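DUF596 domain-containing protein (Neisseria meningitidis, PDB 2O5H) is of unknown function but folds as a compact alpha-beta protein of the DUF596 family and assembles with a second copy of itself. Local coordinates at residues 51-56 with 87-92; 91-96 with 111-116; 15-20 with 55-60. One frame throughout, in Å; residues are numbered along the deposited sequence.

Contact 1: 51-56 with 87-92; sequences KTEAFF and IFREVW
Arg89 and Glu53 form a salt bridge where helix 48-64 meets the end of helix 81-91, and an aromatic cluster of Phe55, Phe56 and Trp92 fills the space beside it. The helices run nearly antiparallel, at 160°, but their axes stay 12.2 Å apart. Large side chains therefore span the gap. Arg89 grips the carboxylate end-on with two nitrogens. NH1 lies 2.8 Å from Glu53 OE2, and NH2 lies 2.8 Å from Glu53 OE1. The two planes are nearly parallel (16° apart) but offset, and NH2 meets Glu53 OE1 from above the carboxylate plane. The Glu53 side chain starts out directed away from segment 87-92. A bend at chi2 brings its carboxylate back. The chain of Arg89 runs extended from CG to NE and passes over one face of the Phe56 ring. Its CG makes an off-centre CH-pi contact there, and its guanidinium is tilted against the ring. Phe56 then turns its edge to the face of the Trp92 six-membered ring, with CZ 3.6 Å from Trp92 CE3. Phe88 CB sits at the Phe56 edge, in its plane, near CE1 and CZ. Trp92 CH2 lies over one face of Phe55, near the rim of that ring. Thr52 puts its methyl CG2 over the indole of Trp92. Its hydroxyl takes a weak bond from the indole: Trp92 NE1 to Thr52 OG1 is 3.0 Å, with a bent angle of 130° at the hydrogen.

Further out, Glu85 pairs with Arg89 NE and helps to fix the guanidinium. Phe59 and Leu114 pack against Phe88. Thr52 OG1 also bonds to Phe48 O, one turn back on its own helix.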
loop_
_atom_site.group_PDB
_atom_site.type_symbol
_atom_site.label_atom_id
_atom_site.label_comp_id
_atom_site.label_asym_id
_atom_site.label_seq_id
_atom_site.Cartn_x
_atom_site.Cartn_y
_atom_site.Cartn_z
ATOM N N LYS A 51 -10.371 4.767 -11.491
ATOM C CA LYS A 51 -9.598 4.227 -10.369
ATOM C C LYS A 51 -10.313 4.482 -9.042
ATOM O O LYS A 51 -10.425 3.581 -8.214
ATOM C CB LYS A 51 -8.179 4.808 -10.354
ATOM C CG LYS A 51 -7.240 4.141 -11.359
ATOM C CD LYS A 51 -5.844 4.717 -11.248
ATOM C CE LYS A 51 -5.828 6.047 -12.044
ATOM N NZ LYS A 51 -4.517 6.459 -12.512
ATOM N N THR A 52 -10.804 5.701 -8.867
ATOM C CA THR A 52 -11.560 6.096 -7.649
ATOM C C THR A 52 -12.802 5.178 -7.473
ATOM O O THR A 52 -13.100 4.720 -6.386
ATOM C CB THR A 52 -12.010 7.582 -7.733
ATOM O OG1 THR A 52 -10.859 8.442 -7.706
ATOM C CG2 THR A 52 -12.908 7.947 -6.542
ATOM N N GLU A 53 -13.516 4.911 -8.548
ATOM C CA GLU A 53 -14.671 3.982 -8.479
ATOM C C GLU A 53 -14.262 2.550 -8.085
ATOM O O GLU A 53 -14.923 1.919 -7.285
ATOM C CB GLU A 53 -15.436 3.940 -9.808
ATOM C CG GLU A 53 -16.202 5.254 -10.121
ATOM C CD GLU A 53 -17.017 5.778 -8.935
ATOM O OE1 GLU A 53 -17.853 5.003 -8.382
ATOM O OE2 GLU A 53 -16.823 6.981 -8.578
ATOM N N ALA A 54 -13.160 2.071 -8.642
ATOM C CA ALA A 54 -12.579 0.774 -8.293
ATOM C C ALA A 54 -12.172 0.743 -6.817
ATOM O O ALA A 54 -12.502 -0.226 -6.067
ATOM C CB ALA A 54 -11.381 0.514 -9.163
ATOM N N PHE A 55 -11.472 1.791 -6.391
ATOM C CA PHE A 55 -11.118 1.879 -5.003
ATOM C C PHE A 55 -12.333 1.708 -4.081
ATOM O O PHE A 55 -12.283 0.922 -3.136
ATOM C CB PHE A 55 -10.356 3.173 -4.694
ATOM C CG PHE A 55 -10.118 3.383 -3.210
ATOM C CD1 PHE A 55 -8.949 2.909 -2.605
ATOM C CD2 PHE A 55 -11.070 4.068 -2.422
ATOM C CE1 PHE A 55 -8.714 3.110 -1.239
ATOM C CE2 PHE A 55 -10.852 4.254 -1.057
ATOM C CZ PHE A 55 -9.683 3.777 -0.470
ATOM N N PHE A 56 -13.410 2.447 -4.332
ATOM C CA PHE A 56 -14.579 2.391 -3.458
ATOM C C PHE A 56 -15.309 1.066 -3.510
ATOM O O PHE A 56 -15.907 0.659 -2.514
ATOM C CB PHE A 56 -15.525 3.594 -3.707
ATOM C CG PHE A 56 -15.022 4.858 -3.082
ATOM C CD1 PHE A 56 -14.868 4.934 -1.681
ATOM C CD2 PHE A 56 -14.623 5.936 -3.859
ATOM C CE1 PHE A 56 -14.366 6.080 -1.087
ATOM C CE2 PHE A 56 -14.108 7.135 -3.230
ATOM C CZ PHE A 56 -14.001 7.196 -1.864
ATOM N N ILE A 87 -18.379 9.555 3.530
ATOM C CA ILE A 87 -17.444 10.306 4.362
ATOM C C ILE A 87 -16.152 10.566 3.557
ATOM O O ILE A 87 -15.683 11.713 3.454
ATOM C CB ILE A 87 -17.213 9.512 5.702
ATOM C CG1 ILE A 87 -18.472 9.672 6.581
ATOM C CG2 ILE A 87 -15.870 9.934 6.461
ATOM C CD1 ILE A 87 -18.507 8.759 7.845
ATOM N N PHE A 88 -15.640 9.511 2.938
ATOM C CA PHE A 88 -14.454 9.621 2.085
ATOM C C PHE A 88 -14.675 10.404 0.783
ATOM O O PHE A 88 -13.865 11.265 0.460
ATOM C CB PHE A 88 -13.913 8.225 1.775
ATOM C CG PHE A 88 -12.983 7.678 2.842
ATOM C CD1 PHE A 88 -13.462 7.335 4.126
ATOM C CD2 PHE A 88 -11.619 7.496 2.558
ATOM C CE1 PHE A 88 -12.586 6.837 5.119
ATOM C CE2 PHE A 88 -10.734 6.987 3.551
ATOM C CZ PHE A 88 -11.219 6.649 4.820
ATOM N N ARG A 89 -15.760 10.120 0.062
ATOM C CA ARG A 89 -16.102 10.900 -1.146
ATOM C C ARG A 89 -16.191 12.412 -0.901
ATOM O O ARG A 89 -15.738 13.212 -1.741
ATOM C CB ARG A 89 -17.381 10.375 -1.829
ATOM C CG ARG A 89 -17.081 9.145 -2.702
ATOM C CD ARG A 89 -18.242 8.804 -3.570
ATOM N NE ARG A 89 -18.144 7.475 -4.148
ATOM C CZ ARG A 89 -17.573 7.189 -5.316
ATOM N NH1 ARG A 89 -17.018 8.144 -6.057
ATOM N NH2 ARG A 89 -17.552 5.925 -5.733
ATOM N N GLU A 90 -16.724 12.802 0.254
ATOM C CA GLU A 90 -16.914 14.206 0.538
ATOM C C GLU A 90 -15.621 15.000 0.569
ATOM O O GLU A 90 -15.650 16.199 0.324
ATOM C CB GLU A 90 -17.733 14.415 1.833
ATOM C CG GLU A 90 -19.200 14.077 1.590
ATOM C CD GLU A 90 -20.158 14.671 2.605
ATOM O OE1 GLU A 90 -19.757 15.579 3.370
ATOM O OE2 GLU A 90 -21.329 14.231 2.629
ATOM N N VAL A 91 -14.492 14.329 0.828
ATOM C CA VAL A 91 -13.202 14.995 1.013
ATOM C C VAL A 91 -12.156 14.446 0.017
ATOM O O VAL A 91 -10.978 14.790 0.067
ATOM C CB VAL A 91 -12.685 14.815 2.496
ATOM C CG1 VAL A 91 -13.526 15.624 3.465
ATOM C CG2 VAL A 91 -12.689 13.336 2.912
ATOM N N TRP A 92 -12.613 13.595 -0.901
ATOM C CA TRP A 92 -11.722 12.944 -1.852
ATOM C C TRP A 92 -11.030 14.017 -2.708
ATOM O O TRP A 92 -11.684 14.927 -3.231
ATOM C CB TRP A 92 -12.528 12.000 -2.751
ATOM C CG TRP A 92 -11.689 11.045 -3.525
ATOM C CD1 TRP A 92 -11.348 11.125 -4.851
ATOM C CD2 TRP A 92 -11.106 9.846 -3.014
ATOM N NE1 TRP A 92 -10.568 10.017 -5.192
ATOM C CE2 TRP A 92 -10.427 9.215 -4.082
ATOM C CE3 TRP A 92 -11.085 9.240 -1.738
ATOM C CZ2 TRP A 92 -9.698 8.020 -3.912
ATOM C CZ3 TRP A 92 -10.385 8.005 -1.583
ATOM C CH2 TRP A 92 -9.725 7.415 -2.670
#

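Contact 2: 91-96 with 111-116; sequences VWPEYE and GMWLTV
An apolar contact joins Trp113 to Val91, Trp92 and Pro93, where the loop that follows helix 81-91 passes beside the short helix 110-116. No hydrogen bond crosses between the two segments. Trp113 lies at the centre. Its CG stands anti to the backbone N (chi1 -175°), and this carries the indole out from the helix to the loop. The pyrrolidine of Pro93 sits on one face of that indole. Pro93 CG is 3.8 Å from the centroid of the five-membered ring and only 11° off the ring normal, a CH-pi contact over the face. Pro93 CD lies beside it, above the middle of the indole. Val91 meets the same indole at its edge. Its CG2 is in the ring plane and 3.7 Å from Trp113 CZ2. The carbonyl of the same residue also comes close, with Val91 O 3.3 Å from Trp113 CZ2. Trp92 meets Trp113 obliquely, with the six-membered rings at 71°. Their closest atoms are Trp92 CE3 and Trp113 CZ3, 3.8 Å apart. Leu114 CD2 approaches the Trp92 ring at CZ3, at 4.2 Å.

Pro119 lies against both Val91 and Trp113, and Trp38 of helix 34-41 packs on Trp92 and Leu114. Farther along the loop, Glu96 is bonded through its backbone to Ile110 and forms a salt bridge with Lys42. The joint between loop and helix thus has polar ties beside it, but across the rings it depends on shape and dispersion, with a contribution from the CH-pi contact of Pro93.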
loop_
_atom_site.group_PDB
_atom_site.type_symbol
_atom_site.label_atom_id
_atom_site.label_comp_id
_atom_site.label_asym_id
_atom_site.label_seq_id
_atom_site.Cartn_x
_atom_site.Cartn_y
_atom_site.Cartn_z
ATOM N N VAL A 91 -14.492 14.329 0.828
ATOM C CA VAL A 91 -13.202 14.995 1.013
ATOM C C VAL A 91 -12.156 14.446 0.017
ATOM O O VAL A 91 -10.978 14.790 0.067
ATOM C CB VAL A 91 -12.685 14.815 2.496
ATOM C CG1 VAL A 91 -13.526 15.624 3.465
ATOM C CG2 VAL A 91 -12.689 13.336 2.912
ATOM N N TRP A 92 -12.613 13.595 -0.901
ATOM C CA TRP A 92 -11.722 12.944 -1.852
ATOM C C TRP A 92 -11.030 14.017 -2.708
ATOM O O TRP A 92 -11.684 14.927 -3.231
ATOM C CB TRP A 92 -12.528 12.000 -2.751
ATOM C CG TRP A 92 -11.689 11.045 -3.525
ATOM C CD1 TRP A 92 -11.348 11.125 -4.851
ATOM C CD2 TRP A 92 -11.106 9.846 -3.014
ATOM N NE1 TRP A 92 -10.568 10.017 -5.192
ATOM C CE2 TRP A 92 -10.427 9.215 -4.082
ATOM C CE3 TRP A 92 -11.085 9.240 -1.738
ATOM C CZ2 TRP A 92 -9.698 8.020 -3.912
ATOM C CZ3 TRP A 92 -10.385 8.005 -1.583
ATOM C CH2 TRP A 92 -9.725 7.415 -2.670
ATOM N N PRO A 93 -9.696 13.907 -2.874
ATOM C CA PRO A 93 -8.992 14.872 -3.740
ATOM C C PRO A 93 -9.580 14.996 -5.145
ATOM O O PRO A 93 -10.070 13.999 -5.717
ATOM C CB PRO A 93 -7.595 14.244 -3.860
ATOM C CG PRO A 93 -7.410 13.573 -2.483
ATOM C CD PRO A 93 -8.762 12.885 -2.350
ATOM N N GLU A 94 -9.437 16.196 -5.712
ATOM C CA GLU A 94 -9.894 16.490 -7.052
ATOM C C GLU A 94 -9.024 15.902 -8.153
ATOM O O GLU A 94 -9.494 15.737 -9.255
ATOM C CB GLU A 94 -10.023 17.995 -7.232
ATOM C CG GLU A 94 -11.191 18.621 -6.441
ATOM C CD GLU A 94 -11.366 20.113 -6.752
ATOM O OE1 GLU A 94 -10.362 20.827 -6.834
ATOM O OE2 GLU A 94 -12.502 20.564 -6.968
ATOM N N TYR A 95 -7.767 15.591 -7.843
ATOM C CA TYR A 95 -6.792 15.126 -8.846
ATOM C C TYR A 95 -5.987 14.066 -8.157
ATOM O O TYR A 95 -5.854 14.081 -6.933
ATOM C CB TYR A 95 -5.852 16.268 -9.309
ATOM C CG TYR A 95 -6.584 17.398 -9.997
ATOM C CD1 TYR A 95 -6.878 17.336 -11.379
ATOM C CD2 TYR A 95 -7.019 18.504 -9.277
ATOM C CE1 TYR A 95 -7.568 18.319 -11.981
ATOM C CE2 TYR A 95 -7.717 19.510 -9.883
ATOM C CZ TYR A 95 -7.982 19.409 -11.240
ATOM O OH TYR A 95 -8.668 20.396 -11.863
ATOM N N GLU A 96 -5.457 13.124 -8.940
ATOM C CA GLU A 96 -4.676 12.019 -8.387
ATOM C C GLU A 96 -3.393 12.610 -7.807
ATOM O O GLU A 96 -2.884 12.153 -6.771
ATOM C CB GLU A 96 -4.353 11.006 -9.492
ATOM C CG GLU A 96 -3.725 9.729 -8.987
ATOM C CD GLU A 96 -3.517 8.696 -10.125
ATOM O OE1 GLU A 96 -4.109 8.858 -11.219
ATOM O OE2 GLU A 96 -2.783 7.721 -9.901
ATOM N N GLY A 111 -2.148 8.487 -2.785
ATOM C CA GLY A 111 -1.453 7.607 -1.835
ATOM C C GLY A 111 -1.064 8.336 -0.545
ATOM O O GLY A 111 -1.297 7.842 0.574
HETATM N N MSE A 112 -0.443 9.504 -0.693
HETATM C CA MSE A 112 -0.020 10.293 0.472
HETATM C C MSE A 112 -1.202 10.773 1.301
HETATM O O MSE A 112 -1.165 10.721 2.532
HETATM C CB MSE A 112 0.790 11.495 0.026
HETATM C CG MSE A 112 2.114 11.070 -0.553
HETATM SE SE MSE A 112 3.157 12.567 -1.257
HETATM C CE MSE A 112 4.205 11.583 -2.563
ATOM N N TRP A 113 -2.249 11.249 0.617
ATOM C CA TRP A 113 -3.504 11.658 1.283
ATOM C C TRP A 113 -4.100 10.518 2.145
ATOM O O TRP A 113 -4.513 10.712 3.321
ATOM C CB TRP A 113 -4.492 12.163 0.209
ATOM C CG TRP A 113 -5.788 12.729 0.754
ATOM C CD1 TRP A 113 -6.022 14.000 1.142
ATOM C CD2 TRP A 113 -7.016 12.006 0.963
ATOM N NE1 TRP A 113 -7.322 14.125 1.608
ATOM C CE2 TRP A 113 -7.948 12.910 1.501
ATOM C CE3 TRP A 113 -7.418 10.679 0.719
ATOM C CZ2 TRP A 113 -9.283 12.545 1.782
ATOM C CZ3 TRP A 113 -8.708 10.299 1.047
ATOM C CH2 TRP A 113 -9.641 11.247 1.561
ATOM N N LEU A 114 -4.122 9.327 1.572
ATOM C CA LEU A 114 -4.605 8.131 2.272
ATOM C C LEU A 114 -3.693 7.725 3.441
ATOM O O LEU A 114 -4.132 7.046 4.353
ATOM C CB LEU A 114 -4.809 6.993 1.287
ATOM C CG LEU A 114 -6.064 7.067 0.371
ATOM C CD1 LEU A 114 -5.983 5.958 -0.688
ATOM C CD2 LEU A 114 -7.381 6.959 1.219
ATOM N N THR A 115 -2.458 8.212 3.434
ATOM C CA THR A 115 -1.510 7.998 4.554
ATOM C C THR A 115 -1.653 8.998 5.672
ATOM O O THR A 115 -1.534 8.623 6.835
ATOM C CB THR A 115 -0.089 8.014 4.065
ATOM O OG1 THR A 115 0.025 7.085 3.010
ATOM C CG2 THR A 115 0.946 7.661 5.187
ATOM N N VAL A 116 -1.866 10.279 5.359
ATOM C CA VAL A 116 -1.757 11.273 6.406
ATOM C C VAL A 116 -2.984 12.171 6.567
ATOM O O VAL A 116 -3.064 12.902 7.553
ATOM C CB VAL A 116 -0.438 12.145 6.293
ATOM C CG1 VAL A 116 0.832 11.292 6.437
ATOM C CG2 VAL A 116 -0.412 12.984 4.975
#

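Contact 3: 15-20 with 55-60; sequences RYQDRL and FFILFK
Tyr16 and Leu20 pack against Ile57 and Leu58 in a buried apolar contact within the helical part of this alpha-beta fold. The turn between helices 3-16 and 20-30 is thereby set against the middle of helix 48-64. The backbones come close, with the CA atoms of Leu20 and Leu58 6.6 Å apart.

The aromatic part of the contact is Tyr16. With chi1 at -179° the ring points away from its own backbone N and toward helix 48-64. Ile57 lies alongside the CD2 and CE2 side of this ring. The methyl Ile57 CG2 is 3.7 Å from Tyr16 CD2, while Ile57 CD1 reaches back to Tyr16 CB. Phe44 meets the Tyr16 ring edge-to-face.

The aliphatic part comes from Leu20. Its methyl CD1 reaches Ile57 CG2 at 4.2 Å, and the same Leu20 CD1 lies 4.3 Å from Leu58 CD1. These are looser than the tyrosine contacts. Ile41 of helix 34-41 and Val24 of helix 20-30 add to the packing on Leu58.

A polar bond lies beside the apolar patch. Asp23 of helix 20-30 takes part in a hydrogen bond with the phenol of Tyr16, which satisfies that buried group. The phenol oxygen is at the same time packed against leucine carbons: Tyr16 OH is 3.6 Å from Leu58 CB.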
loop_
_atom_site.group_PDB
_atom_site.type_symbol
_atom_site.label_atom_id
_atom_site.label_comp_id
_atom_site.label_asym_id
_atom_site.label_seq_id
_atom_site.Cartn_x
_atom_site.Cartn_y
_atom_site.Cartn_z
ATOM N N ARG A 15 -17.251 -3.703 -14.964
ATOM C CA ARG A 15 -15.938 -4.146 -15.415
ATOM C C ARG A 15 -15.019 -4.482 -14.241
ATOM O O ARG A 15 -14.245 -5.413 -14.341
ATOM C CB ARG A 15 -15.289 -3.119 -16.339
ATOM C CG ARG A 15 -16.083 -2.920 -17.627
ATOM C CD ARG A 15 -15.344 -2.051 -18.637
ATOM N NE ARG A 15 -15.554 -0.629 -18.370
ATOM C CZ ARG A 15 -14.605 0.188 -17.919
ATOM N NH1 ARG A 15 -13.400 -0.292 -17.720
ATOM N NH2 ARG A 15 -14.859 1.475 -17.688
ATOM N N TYR A 16 -15.125 -3.752 -13.134
ATOM C CA TYR A 16 -14.243 -4.016 -11.978
ATOM C C TYR A 16 -14.569 -5.359 -11.300
ATOM O O TYR A 16 -13.688 -6.047 -10.756
ATOM C CB TYR A 16 -14.190 -2.829 -10.971
ATOM C CG TYR A 16 -13.252 -3.148 -9.808
ATOM C CD1 TYR A 16 -11.860 -3.074 -9.967
ATOM C CD2 TYR A 16 -13.758 -3.594 -8.586
ATOM C CE1 TYR A 16 -11.009 -3.406 -8.941
ATOM C CE2 TYR A 16 -12.920 -3.961 -7.546
ATOM C CZ TYR A 16 -11.542 -3.869 -7.722
ATOM O OH TYR A 16 -10.730 -4.224 -6.671
ATOM N N GLN A 17 -15.830 -5.782 -11.412
ATOM C CA GLN A 17 -16.306 -7.032 -10.817
ATOM C C GLN A 17 -15.449 -8.252 -11.101
ATOM O O GLN A 17 -15.309 -9.114 -10.239
ATOM C CB GLN A 17 -17.761 -7.289 -11.218
ATOM C CG GLN A 17 -18.653 -7.724 -10.045
ATOM C CD GLN A 17 -18.607 -6.751 -8.848
ATOM O OE1 GLN A 17 -18.323 -5.550 -8.998
ATOM N NE2 GLN A 17 -18.901 -7.276 -7.658
ATOM N N ASP A 18 -14.854 -8.324 -12.291
ATOM C CA ASP A 18 -14.052 -9.487 -12.703
ATOM C C ASP A 18 -12.632 -9.570 -12.086
ATOM O O ASP A 18 -11.904 -10.547 -12.319
ATOM C CB ASP A 18 -13.941 -9.551 -14.234
ATOM C CG ASP A 18 -15.235 -9.161 -14.948
ATOM O OD1 ASP A 18 -16.325 -9.183 -14.328
ATOM O OD2 ASP A 18 -15.156 -8.841 -16.151
ATOM N N ARG A 19 -12.218 -8.551 -11.340
ATOM C CA ARG A 19 -10.950 -8.645 -10.562
ATOM C C ARG A 19 -11.167 -8.437 -9.066
ATOM O O ARG A 19 -10.203 -8.446 -8.289
ATOM C CB ARG A 19 -9.904 -7.650 -11.081
ATOM C CG ARG A 19 -10.383 -6.173 -11.054
ATOM C CD ARG A 19 -9.300 -5.232 -11.506
ATOM N NE ARG A 19 -8.261 -4.996 -10.482
ATOM C CZ ARG A 19 -7.048 -4.568 -10.759
ATOM N NH1 ARG A 19 -6.706 -4.390 -12.034
ATOM N NH2 ARG A 19 -6.168 -4.333 -9.766
ATOM N N LEU A 20 -12.420 -8.230 -8.651
ATOM C CA LEU A 20 -12.718 -7.899 -7.253
ATOM C C LEU A 20 -12.161 -8.942 -6.269
ATOM O O LEU A 20 -11.532 -8.582 -5.280
ATOM C CB LEU A 20 -14.230 -7.686 -7.036
ATOM C CG LEU A 20 -14.780 -7.524 -5.608
ATOM C CD1 LEU A 20 -14.153 -6.344 -4.860
ATOM C CD2 LEU A 20 -16.273 -7.336 -5.584
ATOM N N PHE A 55 -11.472 1.791 -6.391
ATOM C CA PHE A 55 -11.118 1.879 -5.003
ATOM C C PHE A 55 -12.333 1.708 -4.081
ATOM O O PHE A 55 -12.283 0.922 -3.136
ATOM C CB PHE A 55 -10.356 3.173 -4.694
ATOM C CG PHE A 55 -10.118 3.383 -3.210
ATOM C CD1 PHE A 55 -8.949 2.909 -2.605
ATOM C CD2 PHE A 55 -11.070 4.068 -2.422
ATOM C CE1 PHE A 55 -8.714 3.110 -1.239
ATOM C CE2 PHE A 55 -10.852 4.254 -1.057
ATOM C CZ PHE A 55 -9.683 3.777 -0.470
ATOM N N PHE A 56 -13.410 2.447 -4.332
ATOM C CA PHE A 56 -14.579 2.391 -3.458
ATOM C C PHE A 56 -15.309 1.066 -3.510
ATOM O O PHE A 56 -15.907 0.659 -2.514
ATOM C CB PHE A 56 -15.525 3.594 -3.707
ATOM C CG PHE A 56 -15.022 4.858 -3.082
ATOM C CD1 PHE A 56 -14.868 4.934 -1.681
ATOM C CD2 PHE A 56 -14.623 5.936 -3.859
ATOM C CE1 PHE A 56 -14.366 6.080 -1.087
ATOM C CE2 PHE A 56 -14.108 7.135 -3.230
ATOM C CZ PHE A 56 -14.001 7.196 -1.864
ATOM N N ILE A 57 -15.271 0.368 -4.646
ATOM C CA ILE A 57 -15.915 -0.958 -4.695
ATOM C C ILE A 57 -15.132 -1.926 -3.789
ATOM O O ILE A 57 -15.710 -2.715 -3.046
ATOM C CB ILE A 57 -15.976 -1.543 -6.126
ATOM C CG1 ILE A 57 -16.903 -0.693 -7.001
ATOM C CG2 ILE A 57 -16.466 -3.041 -6.123
ATOM C CD1 ILE A 57 -16.636 -0.867 -8.477
ATOM N N LEU A 58 -13.806 -1.843 -3.849
ATOM C CA LEU A 58 -12.965 -2.761 -3.104
ATOM C C LEU A 58 -13.099 -2.443 -1.609
ATOM O O LEU A 58 -13.301 -3.332 -0.792
ATOM C CB LEU A 58 -11.500 -2.633 -3.557
ATOM C CG LEU A 58 -10.396 -3.415 -2.783
ATOM C CD1 LEU A 58 -10.655 -4.960 -2.807
ATOM C CD2 LEU A 58 -9.049 -3.070 -3.407
ATOM N N PHE A 59 -12.938 -1.167 -1.290
ATOM C CA PHE A 59 -13.105 -0.606 0.056
ATOM C C PHE A 59 -14.425 -1.081 0.664
ATOM O O PHE A 59 -14.442 -1.640 1.768
ATOM C CB PHE A 59 -13.049 0.901 -0.146
ATOM C CG PHE A 59 -13.308 1.758 1.048
ATOM C CD1 PHE A 59 -12.282 2.067 1.934
ATOM C CD2 PHE A 59 -14.559 2.392 1.194
ATOM C CE1 PHE A 59 -12.515 2.965 3.012
ATOM C CE2 PHE A 59 -14.808 3.279 2.250
ATOM C CZ PHE A 59 -13.779 3.571 3.155
ATOM N N LYS A 60 -15.538 -0.855 -0.036
ATOM C CA LYS A 60 -16.832 -1.257 0.488
ATOM C C LYS A 60 -16.955 -2.766 0.640
ATOM O O LYS A 60 -17.551 -3.245 1.600
ATOM C CB LYS A 60 -18.005 -0.747 -0.362
ATOM C CG LYS A 60 -18.202 0.759 -0.282
ATOM C CD LYS A 60 -19.643 1.161 -0.466
ATOM C CE LYS A 60 -20.251 0.692 -1.800
ATOM N NZ LYS A 60 -19.516 1.196 -2.985
#

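From the N terminus, helix 3-16 comes first. Contact 3 closes a loop of mostly helical chain by bringing the turn after it to helix 48-64. Contact 1 starts on that same helix, sharing Phe55 and Phe56, and closes the next loop, through strands 68-72 and 75-76, at the end of helix 81-91. Contact 2 starts where contact 1 ends, sharing Val91 and Trp92, and closes the short loop to helix 110-116. Contacts 3 and 1 overlap slightly, as do 1 and 2; none nests. Lys51 with Glu96 and Phe55 with Leu114 join contacts 1 and 2 directly. Contacts 2 and 3 lie on opposite sides of the chain's centre.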